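PDB 3ZXK: HIAXHD3 from Humicola insolens, which removes arabinofuranose side chains, probably from arabinoxylan, as a family 43 glycoside hydrolase, and has served as the starting point for engineering added endo-xylanase activity. Local coordinates for residues E104-L109 against T136-Y141; D267-G272 against P467-N472; N472-T477 against M498-R503. All coordinates share one frame; numbering follows the deposited sequence.

Interaction 1: residues E104-L109 against T136-Y141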
ATOM      1  N   GLU A 104     -15.542  -7.507  -2.714  1.00 11.09           N
ATOM      2  CA  GLU A 104     -16.581  -8.463  -2.337  1.00 13.11           C
ATOM      3  C   GLU A 104     -17.743  -8.477  -3.343  1.00 14.12           C
ATOM      4  O   GLU A 104     -18.920  -8.267  -2.996  1.00 15.75           O
ATOM      5  CB  GLU A 104     -17.061  -8.208  -0.912  1.00 14.00           C
ATOM      6  CG  GLU A 104     -15.922  -8.256   0.105  1.00 15.08           C
ATOM      7  CD  GLU A 104     -16.422  -8.189   1.526  1.00 16.27           C
ATOM      8  OE1 GLU A 104     -17.146  -9.126   1.953  1.00 18.21           O
ATOM      9  OE2 GLU A 104     -16.103  -7.203   2.204  1.00 12.23           O
ATOM     10  N   GLY A 105     -17.375  -8.702  -4.598  1.00 13.56           N
ATOM     11  CA  GLY A 105     -18.349  -9.014  -5.642  1.00 12.00           C
ATOM     12  C   GLY A 105     -19.005  -7.844  -6.362  1.00 11.61           C
ATOM     13  O   GLY A 105     -19.776  -8.072  -7.271  1.00 12.68           O
ATOM     14  N   ARG A 106     -18.710  -6.599  -5.981  1.00  9.75           N
ATOM     15  CA  ARG A 106     -19.209  -5.417  -6.735  1.00  9.94           C
ATOM     16  C   ARG A 106     -18.035  -4.512  -7.073  1.00  7.94           C
ATOM     17  O   ARG A 106     -17.066  -4.474  -6.334  1.00  7.73           O
ATOM     18  CB  ARG A 106     -20.207  -4.584  -5.934  1.00 10.77           C
ATOM     19  CG  ARG A 106     -21.416  -5.343  -5.440  1.00 14.48           C
ATOM     20  CD  ARG A 106     -22.333  -4.418  -4.656  1.00 18.66           C
ATOM     21  NE  ARG A 106     -23.422  -3.898  -5.481  1.00 24.16           N
ATOM     22  CZ  ARG A 106     -24.404  -3.124  -5.014  1.00 27.76           C
ATOM     23  NH1 ARG A 106     -24.416  -2.771  -3.734  1.00 31.91           N
ATOM     24  NH2 ARG A 106     -25.371  -2.694  -5.819  1.00 33.28           N
ATOM     25  N   THR A 107     -18.153  -3.742  -8.149  1.00  7.28           N
ATOM     26  CA  THR A 107     -17.079  -2.882  -8.590  1.00  6.43           C
ATOM     27  C   THR A 107     -17.436  -1.429  -8.298  1.00  6.29           C
ATOM     28  O   THR A 107     -18.526  -0.968  -8.649  1.00  7.48           O
ATOM     29  CB  THR A 107     -16.814  -3.100 -10.090  1.00  6.73           C
ATOM     30  OG1 THR A 107     -16.461  -4.467 -10.290  1.00  8.61           O
ATOM     31  CG2 THR A 107     -15.643  -2.221 -10.563  1.00  6.57           C
ATOM     32  N   TYR A 108     -16.513  -0.719  -7.653  1.00  4.68           N
ATOM     33  CA  TYR A 108     -16.752   0.649  -7.177  1.00  4.35           C
ATOM     34  C   TYR A 108     -15.909   1.602  -7.998  1.00  4.09           C
ATOM     35  O   TYR A 108     -14.735   1.290  -8.270  1.00  4.81           O
ATOM     36  CB  TYR A 108     -16.348   0.769  -5.700  1.00  5.07           C
ATOM     37  CG  TYR A 108     -17.226  -0.063  -4.811  1.00  6.05           C
ATOM     38  CD1 TYR A 108     -16.969  -1.430  -4.596  1.00  6.48           C
ATOM     39  CD2 TYR A 108     -18.329   0.509  -4.182  1.00  7.02           C
ATOM     40  CE1 TYR A 108     -17.801  -2.203  -3.797  1.00  8.12           C
ATOM     41  CE2 TYR A 108     -19.157  -0.251  -3.352  1.00  8.50           C
ATOM     42  CZ  TYR A 108     -18.891  -1.600  -3.172  1.00  8.77           C
ATOM     43  OH  TYR A 108     -19.725  -2.348  -2.369  1.00 10.88           O
ATOM     44  N   LEU A 109     -16.512   2.715  -8.433  1.00  3.83           N
ATOM     45  CA  LEU A 109     -15.803   3.766  -9.135  1.00  3.61           C
ATOM     46  C   LEU A 109     -15.693   4.988  -8.250  1.00  3.78           C
ATOM     47  O   LEU A 109     -16.701   5.494  -7.764  1.00  4.11           O
ATOM     48  CB  LEU A 109     -16.551   4.167 -10.412  1.00  3.93           C
ATOM     49  CG  LEU A 109     -16.050   5.434 -11.080  1.00  4.21           C
ATOM     50  CD1 LEU A 109     -14.585   5.300 -11.500  1.00  4.08           C
ATOM     51  CD2 LEU A 109     -16.955   5.742 -12.271  1.00  5.27           C
ATOM     52  N   THR A 136     -21.376   2.332  -8.810  1.00  7.84           N
ATOM     53  CA  THR A 136     -21.140   0.961  -8.420  1.00  8.79           C
ATOM     54  C   THR A 136     -21.683   0.141  -9.600  1.00  8.81           C
ATOM     55  O   THR A 136     -22.786   0.403 -10.096  1.00  9.77           O
ATOM     56  CB  THR A 136     -21.866   0.582  -7.093  1.00 10.74           C
ATOM     57  OG1 THR A 136     -21.441   1.449  -6.032  1.00 12.03           O
ATOM     58  CG2 THR A 136     -21.587  -0.876  -6.698  1.00 11.93           C
ATOM     59  N   ILE A 137     -20.893  -0.822 -10.060  1.00  9.08           N
ATOM     60  CA  ILE A 137     -21.273  -1.733 -11.132  1.00  9.29           C
ATOM     61  C   ILE A 137     -21.486  -3.128 -10.513  1.00 10.09           C
ATOM     62  O   ILE A 137     -20.639  -3.601  -9.760  1.00 10.34           O
ATOM     63  CB  ILE A 137     -20.166  -1.747 -12.218  1.00  9.59           C
ATOM     64  CG1 ILE A 137     -20.185  -0.438 -13.034  1.00  9.96           C
ATOM     65  CG2 ILE A 137     -20.326  -2.939 -13.147  1.00 10.60           C
ATOM     66  CD1 ILE A 137     -18.940  -0.202 -13.881  1.00 11.20           C
ATOM     67  N   ASP A 138     -22.598  -3.792 -10.849  1.00 12.20           N
ATOM     68  CA  ASP A 138     -22.969  -5.087 -10.253  1.00 14.58           C
ATOM     69  C   ASP A 138     -22.375  -6.262 -11.048  1.00 16.07           C
ATOM     70  O   ASP A 138     -23.081  -7.214 -11.430  1.00 19.06           O
ATOM     71  CB  ASP A 138     -24.506  -5.245 -10.190  1.00 17.36           C
ATOM     72  CG  ASP A 138     -25.165  -4.374  -9.112  1.00 21.82           C
ATOM     73  OD1 ASP A 138     -24.491  -3.983  -8.130  1.00 26.21           O
ATOM     74  OD2 ASP A 138     -26.393  -4.100  -9.242  1.00 28.17           O
ATOM     75  N   ASN A 139     -21.091  -6.158 -11.357  1.00 13.88           N
ATOM     76  CA  ASN A 139     -20.313  -7.271 -11.878  1.00 14.52           C
ATOM     77  C   ASN A 139     -18.992  -7.154 -11.149  1.00 14.06           C
ATOM     78  O   ASN A 139     -18.598  -6.047 -10.784  1.00 16.17           O
ATOM     79  CB  ASN A 139     -20.112  -7.129 -13.384  1.00 14.93           C
ATOM     80  CG  ASN A 139     -19.595  -8.408 -14.035  1.00 16.00           C
ATOM     81  OD1 ASN A 139     -19.469  -9.466 -13.394  1.00 18.82           O
ATOM     82  ND2 ASN A 139     -19.308  -8.324 -15.325  1.00 18.19           N
ATOM     83  N   CYS A 140     -18.338  -8.272 -10.872  1.00 12.65           N
ATOM     84  CA  CYS A 140     -17.050  -8.180 -10.205  1.00 13.65           C
ATOM     85  C   CYS A 140     -15.946  -8.196 -11.239  1.00 11.23           C
ATOM     86  O   CYS A 140     -15.731  -9.210 -11.917  1.00 13.38           O
ATOM     87  CB  CYS A 140     -16.812  -9.270  -9.165  1.00 18.39           C
ATOM     88  SG  CYS A 140     -15.153  -9.045  -8.440  1.00 20.90           S
ATOM     89  N   TYR A 141     -15.267  -7.061 -11.369  1.00  7.94           N
ATOM     90  CA  TYR A 141     -14.128  -6.985 -12.247  1.00  6.64           C
ATOM     91  C   TYR A 141     -12.899  -7.328 -11.421  1.00  6.45           C
ATOM     92  O   TYR A 141     -12.100  -6.449 -11.093  1.00  6.40           O
ATOM     93  CB  TYR A 141     -14.019  -5.590 -12.834  1.00  6.27           C
ATOM     94  CG  TYR A 141     -15.176  -5.178 -13.724  1.00  5.77           C
ATOM     95  CD1 TYR A 141     -15.961  -6.130 -14.416  1.00  6.23           C
ATOM     96  CD2 TYR A 141     -15.455  -3.829 -13.912  1.00  6.58           C
ATOM     97  CE1 TYR A 141     -16.991  -5.725 -15.255  1.00  7.13           C
ATOM     98  CE2 TYR A 141     -16.486  -3.426 -14.748  1.00  6.41           C
ATOM     99  CZ  TYR A 141     -17.260  -4.370 -15.397  1.00  7.12           C
ATOM    100  OH  TYR A 141     -18.275  -3.922 -16.206  1.00  8.61           O
TER
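T107 pairs with I137 and Y108 with T136 where two antiparallel strands, 106-113 and 132-137, lie side by side in one four-stranded blade of the family 43 beta-propeller. The first is a hydrogen-bonded pair, with T107 N 3.0 Å from I137 O and I137 N 2.8 Å from T107 O. The second is a non-hydrogen-bonded pair, in which the T136 methyl, CG2, lies over one face of the Y108 ring, near its rim.

Beyond I137 the chain leaves the sheet through an inverse gamma turn centred on D138, and the T107 side chain takes over from the backbone. Its OG1 donates to N139 O at 2.7 Å and accepts from Y141 N at 3.1 Å. With OG1 anti to the carbonyl carbon (chi1 -60°), CG2 is left to touch Y141 CD2 at 3.7 Å. Threonine suits the place because it is beta-branched, as strands favour, and its hydroxyl can give and take at once.

On the outer side R106 approaches D138 side-on, NE (2.9 Å) and NH2 (2.8 Å) both reaching OD1, with the two flat groups only 24° from coplanar. T136 CG2 covers one face of the guanidinium. G105, whose positive phi favours glycine, sets its carbonyl against CB of C140, the partner of C102 in a disulfide.

The buried hydroxyl of T107, fixed in rotation by two bonds, thus carries the strand pairing past the strand's end, while the exposed R106-D138 ion pair, open to competing water, probably contributes less.

Interaction 2: residues D267-G272 against P467-N472. With AHR (alpha-L-arabinofuranose), chain C.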
ATOM      1  N   ASP A 267       8.048 -10.141  -4.366  1.00  6.03           N
ATOM      2  CA  ASP A 267       7.526 -10.651  -3.079  1.00  6.03           C
ATOM      3  C   ASP A 267       8.567 -10.540  -1.945  1.00  5.44           C
ATOM      4  O   ASP A 267       9.075 -11.535  -1.427  1.00  5.54           O
ATOM      5  CB  ASP A 267       6.961 -12.082  -3.212  1.00  7.11           C
ATOM      6  CG  ASP A 267       5.674 -12.142  -4.050  1.00  7.92           C
ATOM      7  OD1 ASP A 267       4.883 -11.183  -3.999  1.00 10.31           O
ATOM      8  OD2 ASP A 267       5.457 -13.156  -4.764  1.00  8.76           O
ATOM      9  N   ALA A 268       8.886  -9.309  -1.562  1.00  5.29           N
ATOM     10  CA  ALA A 268       9.966  -9.036  -0.627  1.00  5.87           C
ATOM     11  C   ALA A 268       9.518  -9.114   0.836  1.00  5.38           C
ATOM     12  O   ALA A 268       9.848  -8.234   1.637  1.00  5.81           O
ATOM     13  CB  ALA A 268      10.562  -7.668  -0.942  1.00  6.10           C
ATOM     14  N   TYR A 269       8.778 -10.178   1.185  1.00  5.13           N
ATOM     15  CA  TYR A 269       8.384 -10.452   2.562  1.00  5.38           C
ATOM     16  C   TYR A 269       9.655 -10.673   3.392  1.00  5.46           C
ATOM     17  O   TYR A 269      10.635 -11.246   2.879  1.00  5.75           O
ATOM     18  CB  TYR A 269       7.447 -11.649   2.603  1.00  5.49           C
ATOM     19  CG  TYR A 269       6.146 -11.308   1.916  1.00  5.31           C
ATOM     20  CD1 TYR A 269       5.252 -10.422   2.504  1.00  5.48           C
ATOM     21  CD2 TYR A 269       5.837 -11.803   0.647  1.00  5.37           C
ATOM     22  CE1 TYR A 269       4.072 -10.058   1.862  1.00  5.33           C
ATOM     23  CE2 TYR A 269       4.657 -11.447   0.011  1.00  6.11           C
ATOM     24  CZ  TYR A 269       3.773 -10.573   0.632  1.00  5.18           C
ATOM     25  OH  TYR A 269       2.591 -10.214  -0.009  1.00  6.41           O
ATOM     26  N   PRO A 270       9.681 -10.185   4.655  1.00  5.30           N
ATOM     27  CA  PRO A 270       8.543  -9.676   5.436  1.00  5.36           C
ATOM     28  C   PRO A 270       8.188  -8.197   5.244  1.00  6.03           C
ATOM     29  O   PRO A 270       7.264  -7.709   5.877  1.00  7.05           O
ATOM     30  CB  PRO A 270       8.975  -9.944   6.882  1.00  5.95           C
ATOM     31  CG  PRO A 270      10.453  -9.722   6.825  1.00  6.15           C
ATOM     32  CD  PRO A 270      10.861 -10.397   5.517  1.00  5.74           C
ATOM     33  N   GLY A 271       8.896  -7.495   4.373  1.00  6.13           N
ATOM     34  CA  GLY A 271       8.598  -6.097   4.124  1.00  6.55           C
ATOM     35  C   GLY A 271       7.348  -5.832   3.299  1.00  6.33           C
ATOM     36  O   GLY A 271       6.738  -4.775   3.437  1.00  7.49           O
ATOM     37  N   GLY A 272       6.993  -6.766   2.426  1.00  6.12           N
ATOM     38  CA  GLY A 272       5.880  -6.572   1.493  1.00  5.87           C
ATOM     39  C   GLY A 272       6.315  -6.620   0.042  1.00  5.01           C
ATOM     40  O   GLY A 272       7.350  -7.189  -0.278  1.00  5.65           O
ATOM     41  N   PRO A 467      14.559  -9.013   2.851  1.00  5.93           N
ATOM     42  CA  PRO A 467      13.748 -10.105   2.307  1.00  5.80           C
ATOM     43  C   PRO A 467      14.223 -11.487   2.769  1.00  5.93           C
ATOM     44  O   PRO A 467      15.427 -11.772   2.845  1.00  6.45           O
ATOM     45  CB  PRO A 467      13.866  -9.912   0.793  1.00  5.98           C
ATOM     46  CG  PRO A 467      14.017  -8.440   0.658  1.00  6.84           C
ATOM     47  CD  PRO A 467      14.901  -8.036   1.801  1.00  6.57           C
ATOM     48  N   ALA A 468      13.250 -12.325   3.086  1.00  5.33           N
ATOM     49  CA  ALA A 468      13.551 -13.692   3.554  1.00  5.83           C
ATOM     50  C   ALA A 468      12.554 -14.668   2.955  1.00  6.40           C
ATOM     51  O   ALA A 468      12.419 -15.782   3.433  1.00  6.70           O
ATOM     52  CB  ALA A 468      13.560 -13.765   5.080  1.00  6.00           C
ATOM     53  N   PHE A 469      11.893 -14.255   1.872  1.00  6.87           N
ATOM     54  CA  PHE A 469      10.834 -15.064   1.286  1.00  7.23           C
ATOM     55  C   PHE A 469      11.437 -16.326   0.681  1.00  8.34           C
ATOM     56  O   PHE A 469      12.437 -16.276  -0.033  1.00  8.89           O
ATOM     57  CB  PHE A 469      10.131 -14.246   0.199  1.00  7.39           C
ATOM     58  CG  PHE A 469       8.786 -14.774  -0.208  1.00  7.92           C
ATOM     59  CD1 PHE A 469       7.769 -14.989   0.738  1.00  8.81           C
ATOM     60  CD2 PHE A 469       8.510 -14.980  -1.544  1.00  7.96           C
ATOM     61  CE1 PHE A 469       6.508 -15.433   0.339  1.00  9.90           C
ATOM     62  CE2 PHE A 469       7.261 -15.420  -1.952  1.00  9.05           C
ATOM     63  CZ  PHE A 469       6.257 -15.643  -1.013  1.00  9.83           C
ATOM     64  N   GLY A 470      10.822 -17.460   0.996  1.00  9.14           N
ATOM     65  CA  GLY A 470      11.289 -18.758   0.488  1.00 10.19           C
ATOM     66  C   GLY A 470      12.464 -19.352   1.275  1.00 10.41           C
ATOM     67  O   GLY A 470      12.920 -20.450   0.963  1.00 12.09           O
ATOM     68  N   THR A 471      12.980 -18.615   2.256  1.00 10.34           N
ATOM     69  CA  THR A 471      14.056 -19.123   3.125  1.00 10.10           C
ATOM     70  C   THR A 471      13.511 -19.738   4.408  1.00 10.73           C
ATOM     71  O   THR A 471      12.305 -19.671   4.671  1.00 11.90           O
ATOM     72  CB  THR A 471      15.068 -18.020   3.511  1.00  9.29           C
ATOM     73  OG1 THR A 471      14.532 -17.198   4.563  1.00  9.28           O
ATOM     74  CG2 THR A 471      15.443 -17.162   2.277  1.00 10.48           C
ATOM     75  N   ASN A 472      14.415 -20.300   5.215  1.00 10.95           N
ATOM     76  CA  ASN A 472      14.068 -20.834   6.523  1.00 13.10           C
ATOM     77  C   ASN A 472      14.484 -19.868   7.629  1.00 12.87           C
ATOM     78  O   ASN A 472      14.674 -20.279   8.764  1.00 16.44           O
ATOM     79  CB  ASN A 472      14.728 -22.203   6.750  1.00 13.45           C
ATOM     80  CG  ASN A 472      14.159 -23.301   5.862  1.00 15.14           C
ATOM     81  OD1 ASN A 472      13.154 -23.113   5.169  1.00 18.69           O
ATOM     82  ND2 ASN A 472      14.802 -24.468   5.890  1.00 18.39           N
TER
HETATM   83  O5  AHR C   3       3.755 -15.004  -3.809  1.00 12.55           O
HETATM   84  C5  AHR C   3       2.859 -14.191  -3.027  1.00 13.07           C
HETATM   85  C4  AHR C   3       1.704 -13.630  -3.863  1.00 14.68           C
HETATM   86  O4  AHR C   3       0.945 -14.687  -4.444  1.00 15.54           O
HETATM   87  C3  AHR C   3       2.073 -12.789  -5.080  1.00 12.47           C
HETATM   88  O3  AHR C   3       2.380 -11.441  -4.755  1.00 12.69           O
HETATM   89  C2  AHR C   3       0.846 -12.830  -5.950  1.00 15.72           C
HETATM   90  O2  AHR C   3       1.179 -12.820  -7.351  1.00 15.79           O
HETATM   91  C1  AHR C   3       0.229 -14.164  -5.578  1.00 17.61           C
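F469 and Y269 meet obliquely where a loop of the C-terminal concanavalin A-like domain packs on a propeller loop beside the sugar pocket. Y269 CD2 sits over one face of the F469 ring, 3.7 Å from CE1, with the planes 51° apart. Turned away from the backbone N (chi1 -163°), the F469 ring swings in beside D267, where CE2 lies 3.6 Å from D267 CB. Next to the rings A468 N donates to Y269 O at 2.8 Å, and the P467 ring rests on the A268 methyl. The small A268 and A468 and compact P467 ring suit this close approach.

The other end is loose. G470, T471 and N472 make no contact with 267-272, and G470 and N472 are exposed. This end is braced from within by a type II turn, T471 N and OG1 both reaching A468 O, with G470 at the position of positive phi.

D267 OD1 takes O3 of the arabinofuranose at 2.6 Å and OD2 takes O5 at 2.7 Å, while H248 and R273 bind the same sugar. An aspartate gripping two hydroxyls with its two oxygens, backed by a phenylalanine from the other domain, implies that the domain interface helps to shape the arabinose site.

Interaction 3: residues N472-T477 against M498-R503. With XYP (beta-D-xylopyranose), chain B.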
ATOM      1  N   ASN A 472      14.415 -20.300   5.215  1.00 10.95           N
ATOM      2  CA  ASN A 472      14.068 -20.834   6.523  1.00 13.10           C
ATOM      3  C   ASN A 472      14.484 -19.868   7.629  1.00 12.87           C
ATOM      4  O   ASN A 472      14.674 -20.279   8.764  1.00 16.44           O
ATOM      5  CB  ASN A 472      14.728 -22.203   6.750  1.00 13.45           C
ATOM      6  CG  ASN A 472      14.159 -23.301   5.862  1.00 15.14           C
ATOM      7  OD1 ASN A 472      13.154 -23.113   5.169  1.00 18.69           O
ATOM      8  ND2 ASN A 472      14.802 -24.468   5.890  1.00 18.39           N
ATOM      9  N   THR A 473      14.669 -18.596   7.291  1.00 11.95           N
ATOM     10  CA  THR A 473      15.084 -17.595   8.289  1.00 12.80           C
ATOM     11  C   THR A 473      14.016 -16.529   8.514  1.00 11.11           C
ATOM     12  O   THR A 473      13.533 -15.918   7.547  1.00 11.25           O
ATOM     13  CB  THR A 473      16.371 -16.872   7.860  1.00 14.52           C
ATOM     14  OG1 THR A 473      17.427 -17.829   7.687  1.00 17.65           O
ATOM     15  CG2 THR A 473      16.815 -15.850   8.923  1.00 16.50           C
ATOM     16  N   GLU A 474      13.682 -16.267   9.779  1.00 10.59           N
ATOM     17  CA  GLU A 474      12.755 -15.185  10.125  1.00  9.63           C
ATOM     18  C   GLU A 474      13.550 -14.005  10.662  1.00  9.04           C
ATOM     19  O   GLU A 474      14.430 -14.174  11.498  1.00 11.49           O
ATOM     20  CB  GLU A 474      11.703 -15.650  11.148  1.00 10.46           C
ATOM     21  CG  GLU A 474      10.712 -16.637  10.566  1.00 11.83           C
ATOM     22  CD  GLU A 474       9.599 -17.035  11.524  1.00 14.34           C
ATOM     23  OE1 GLU A 474       9.742 -16.837  12.747  1.00 14.25           O
ATOM     24  OE2 GLU A 474       8.565 -17.564  11.055  1.00 16.09           O
ATOM     25  N   ARG A 475      13.264 -12.820  10.154  1.00  7.45           N
ATOM     26  CA  ARG A 475      13.906 -11.613  10.638  1.00  7.30           C
ATOM     27  C   ARG A 475      13.362 -11.239  12.012  1.00  6.98           C
ATOM     28  O   ARG A 475      12.311 -11.724  12.455  1.00  6.95           O
ATOM     29  CB  ARG A 475      13.619 -10.458   9.681  1.00  7.22           C
ATOM     30  CG  ARG A 475      14.027 -10.680   8.238  1.00  7.65           C
ATOM     31  CD  ARG A 475      15.514 -10.990   8.115  1.00  8.79           C
ATOM     32  NE  ARG A 475      15.869 -11.338   6.739  1.00  8.77           N
ATOM     33  CZ  ARG A 475      16.927 -12.061   6.389  1.00 10.28           C
ATOM     34  NH1 ARG A 475      17.764 -12.535   7.313  1.00 12.72           N
ATOM     35  NH2 ARG A 475      17.134 -12.337   5.113  1.00 11.91           N
ATOM     36  N   THR A 476      14.083 -10.363  12.699  1.00  7.03           N
ATOM     37  CA  THR A 476      13.619  -9.953  14.015  1.00  7.87           C
ATOM     38  C   THR A 476      13.554  -8.432  14.159  1.00  8.22           C
ATOM     39  O   THR A 476      14.251  -7.661  13.459  1.00  9.10           O
ATOM     40  CB  THR A 476      14.508 -10.516  15.143  1.00  9.09           C
ATOM     41  OG1 THR A 476      15.834 -10.010  14.975  1.00 12.46           O
ATOM     42  CG2 THR A 476      14.534 -12.047  15.131  1.00 10.29           C
ATOM     43  N   THR A 477      12.683  -8.026  15.077  1.00  7.63           N
ATOM     44  CA  THR A 477      12.489  -6.643  15.482  1.00  7.05           C
ATOM     45  C   THR A 477      12.736  -6.521  16.976  1.00  6.78           C
ATOM     46  O   THR A 477      12.380  -7.418  17.762  1.00  7.32           O
ATOM     47  CB  THR A 477      11.045  -6.193  15.170  1.00  7.77           C
ATOM     48  OG1 THR A 477      10.897  -6.066  13.752  1.00  7.94           O
ATOM     49  CG2 THR A 477      10.712  -4.838  15.832  1.00  8.85           C
ATOM     50  N   MET A 498       9.628 -12.379  13.044  1.00  7.39           N
ATOM     51  CA  MET A 498       8.575 -11.913  12.130  1.00  7.58           C
ATOM     52  C   MET A 498       8.190 -12.974  11.126  1.00  6.99           C
ATOM     53  O   MET A 498       9.053 -13.717  10.626  1.00  8.16           O
ATOM     54  CB  MET A 498       9.047 -10.670  11.404  1.00  8.79           C
ATOM     55  CG  MET A 498       9.473  -9.572  12.361  1.00  9.03           C
ATOM     56  SD  MET A 498      10.707  -8.480  11.637  1.00  9.66           S
ATOM     57  CE  MET A 498       9.677  -7.746  10.373  1.00  8.42           C
ATOM     58  N   THR A 499       6.895 -13.063  10.797  1.00  6.78           N
ATOM     59  CA  THR A 499       6.474 -14.056   9.794  1.00  7.53           C
ATOM     60  C   THR A 499       6.906 -13.715   8.353  1.00  7.27           C
ATOM     61  O   THR A 499       6.922 -12.540   7.971  1.00  6.77           O
ATOM     62  CB  THR A 499       4.957 -14.322   9.839  1.00  7.90           C
ATOM     63  OG1 THR A 499       4.660 -15.412   8.958  1.00  9.60           O
ATOM     64  CG2 THR A 499       4.174 -13.071   9.453  1.00  8.16           C
ATOM     65  N   ASN A 500       7.249 -14.748   7.564  1.00  7.18           N
ATOM     66  CA  ASN A 500       7.492 -14.598   6.109  1.00  7.91           C
ATOM     67  C   ASN A 500       6.300 -15.010   5.250  1.00  7.49           C
ATOM     68  O   ASN A 500       6.399 -14.987   4.019  1.00  8.88           O
ATOM     69  CB  ASN A 500       8.712 -15.407   5.653  1.00  8.62           C
ATOM     70  CG  ASN A 500       9.997 -14.873   6.223  1.00  9.95           C
ATOM     71  OD1 ASN A 500      10.223 -13.651   6.250  1.00  9.86           O
ATOM     72  ND2 ASN A 500      10.843 -15.785   6.723  1.00 10.41           N
ATOM     73  N   SER A 501       5.178 -15.364   5.882  1.00  6.53           N
ATOM     74  CA  SER A 501       3.998 -15.786   5.156  1.00  7.91           C
ATOM     75  C   SER A 501       3.455 -14.647   4.292  1.00  7.39           C
ATOM     76  O   SER A 501       3.476 -13.472   4.694  1.00  7.70           O
ATOM     77  CB  SER A 501       2.913 -16.196   6.135  1.00  7.90           C
ATOM     78  OG  SER A 501       1.723 -16.557   5.443  1.00  9.93           O
ATOM     79  N   TRP A 502       2.934 -15.018   3.137  1.00  7.75           N
ATOM     80  CA  TRP A 502       2.307 -14.078   2.217  1.00  7.36           C
ATOM     81  C   TRP A 502       0.831 -13.959   2.403  1.00  6.39           C
ATOM     82  O   TRP A 502       0.240 -13.075   1.836  1.00  6.31           O
ATOM     83  CB  TRP A 502       2.637 -14.455   0.773  1.00  8.24           C
ATOM     84  CG  TRP A 502       2.162 -15.819   0.352  1.00  9.53           C
ATOM     85  CD1 TRP A 502       2.892 -16.997   0.299  1.00 10.80           C
ATOM     86  CD2 TRP A 502       0.818 -16.181  -0.125  1.00  9.78           C
ATOM     87  NE1 TRP A 502       2.104 -18.045  -0.146  1.00 11.83           N
ATOM     88  CE2 TRP A 502       0.850 -17.615  -0.421  1.00 11.86           C
ATOM     89  CE3 TRP A 502      -0.373 -15.477  -0.330  1.00 11.12           C
ATOM     90  CZ2 TRP A 502      -0.264 -18.291  -0.919  1.00 13.16           C
ATOM     91  CZ3 TRP A 502      -1.487 -16.169  -0.808  1.00 12.77           C
ATOM     92  CH2 TRP A 502      -1.434 -17.541  -1.097  1.00 14.76           C
ATOM     93  N   ARG A 503       0.205 -14.822   3.206  1.00  6.57           N
ATOM     94  CA  ARG A 503      -1.263 -14.886   3.227  1.00  7.00           C
ATOM     95  C   ARG A 503      -2.023 -13.620   3.647  1.00  5.78           C
ATOM     96  O   ARG A 503      -3.105 -13.349   3.119  1.00  6.52           O
ATOM     97  CB  ARG A 503      -1.743 -16.120   3.999  1.00  8.61           C
ATOM     98  CG  ARG A 503      -1.268 -17.421   3.357  1.00 12.99           C
ATOM     99  CD  ARG A 503      -2.029 -18.649   3.822  1.00 18.90           C
ATOM    100  NE  ARG A 503      -1.529 -19.849   3.149  1.00 25.93           N
ATOM    101  CZ  ARG A 503      -1.985 -20.329   1.992  1.00 28.99           C
ATOM    102  NH1 ARG A 503      -2.974 -19.721   1.349  1.00 30.18           N
ATOM    103  NH2 ARG A 503      -1.453 -21.435   1.475  1.00 31.15           N
TER
HETATM  104  O1  XYP B   1       3.271 -20.875  -4.421  1.00 41.94           O
HETATM  105  C1  XYP B   1       2.425 -19.845  -4.946  1.00 39.18           C
HETATM  106  C2  XYP B   1       1.059 -20.395  -5.375  1.00 38.73           C
HETATM  107  C3  XYP B   1       0.228 -19.258  -5.971  1.00 34.86           C
HETATM  108  C4  XYP B   1       0.083 -18.148  -4.932  1.00 33.49           C
HETATM  109  C5  XYP B   1       1.453 -17.724  -4.378  1.00 34.93           C
HETATM  110  O2  XYP B   1       1.195 -21.446  -6.335  1.00 44.28           O
HETATM  111  O3  XYP B   1      -1.069 -19.717  -6.384  1.00 35.74           O
HETATM  112  O4  XYP B   1      -0.620 -17.040  -5.517  1.00 23.92           O
HETATM  113  O5  XYP B   1       2.231 -18.849  -3.935  1.00 38.65           O
HETATM  114  O   HOH W   1       7.580 -17.482   8.525  1.00 14.54           O
HETATM  115  O   HOH W   2      10.849 -12.721   8.754  1.00  6.88           O
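R475 and M498 join two loops at the edge of the seven-stranded sheet in the C-terminal concanavalin A-like domain, where strand 476-482 begins and its neighbour 490-497 ends. M498 N donates to R475 O at 2.8 Å, carrying the pairing of those strands one step into the loops.

Farther on, side chains and water replace direct backbone bonds. N500 ND2 donates to T473 O at 2.8 Å; the carbonyl oxygen lies close to the amide plane of N500, but the donor stands 42° above the carbonyl plane of T473. At the other end of the N500 amide, OD1 accepts a hydrogen bond from a water 2.7 Å away that also donates to M498 O and accepts from R475 N. An asparagine suits this spot because one flat amide offers both a donor and an acceptor. With an alanine here, T473 O would probably lose its donor and the water its third partner, leaving the two loops less firmly joined.

E474 lays its CB against M498 O at 3.3 Å; OE2 accepts from a second water, which N500 N holds, and OE1 forms a salt bridge with R406. On the buried side M498, nearly extended through chi2 (153°), lays SD 3.2 Å from T477 OG1, a hydroxyl with no partner in the model.

Two successive ST turns shape the loop, and the second, at S501, contains W502, whose ring has C5 of a xylose on one face and R503 CG on the opposite face. Polar bonds and water therefore hold the loop's base, while a flat aromatic surface meets the sugar.

Along the chain the three contacts come in series: interaction 1 within one propeller blade, interaction 2 between a propeller loop and the C-terminal domain, and interaction 3 within that domain. Interaction 1 stands apart, its centre about 32 Å from that of interaction 2 and about 34 Å from that of interaction 3. Interactions 2 and 3 have centres about 7 Å apart, share N472 and touch: R475 NH2 probably hydrogen-bonds P467 O, and P270 packs against T499 and N500. One loop, between strands 457-464 and 476-482, faces the propeller loop first and the 498-503 loop of its own domain next. Through F469 and W502 the C-terminal domain adds to a glycan pocket that also includes propeller residues.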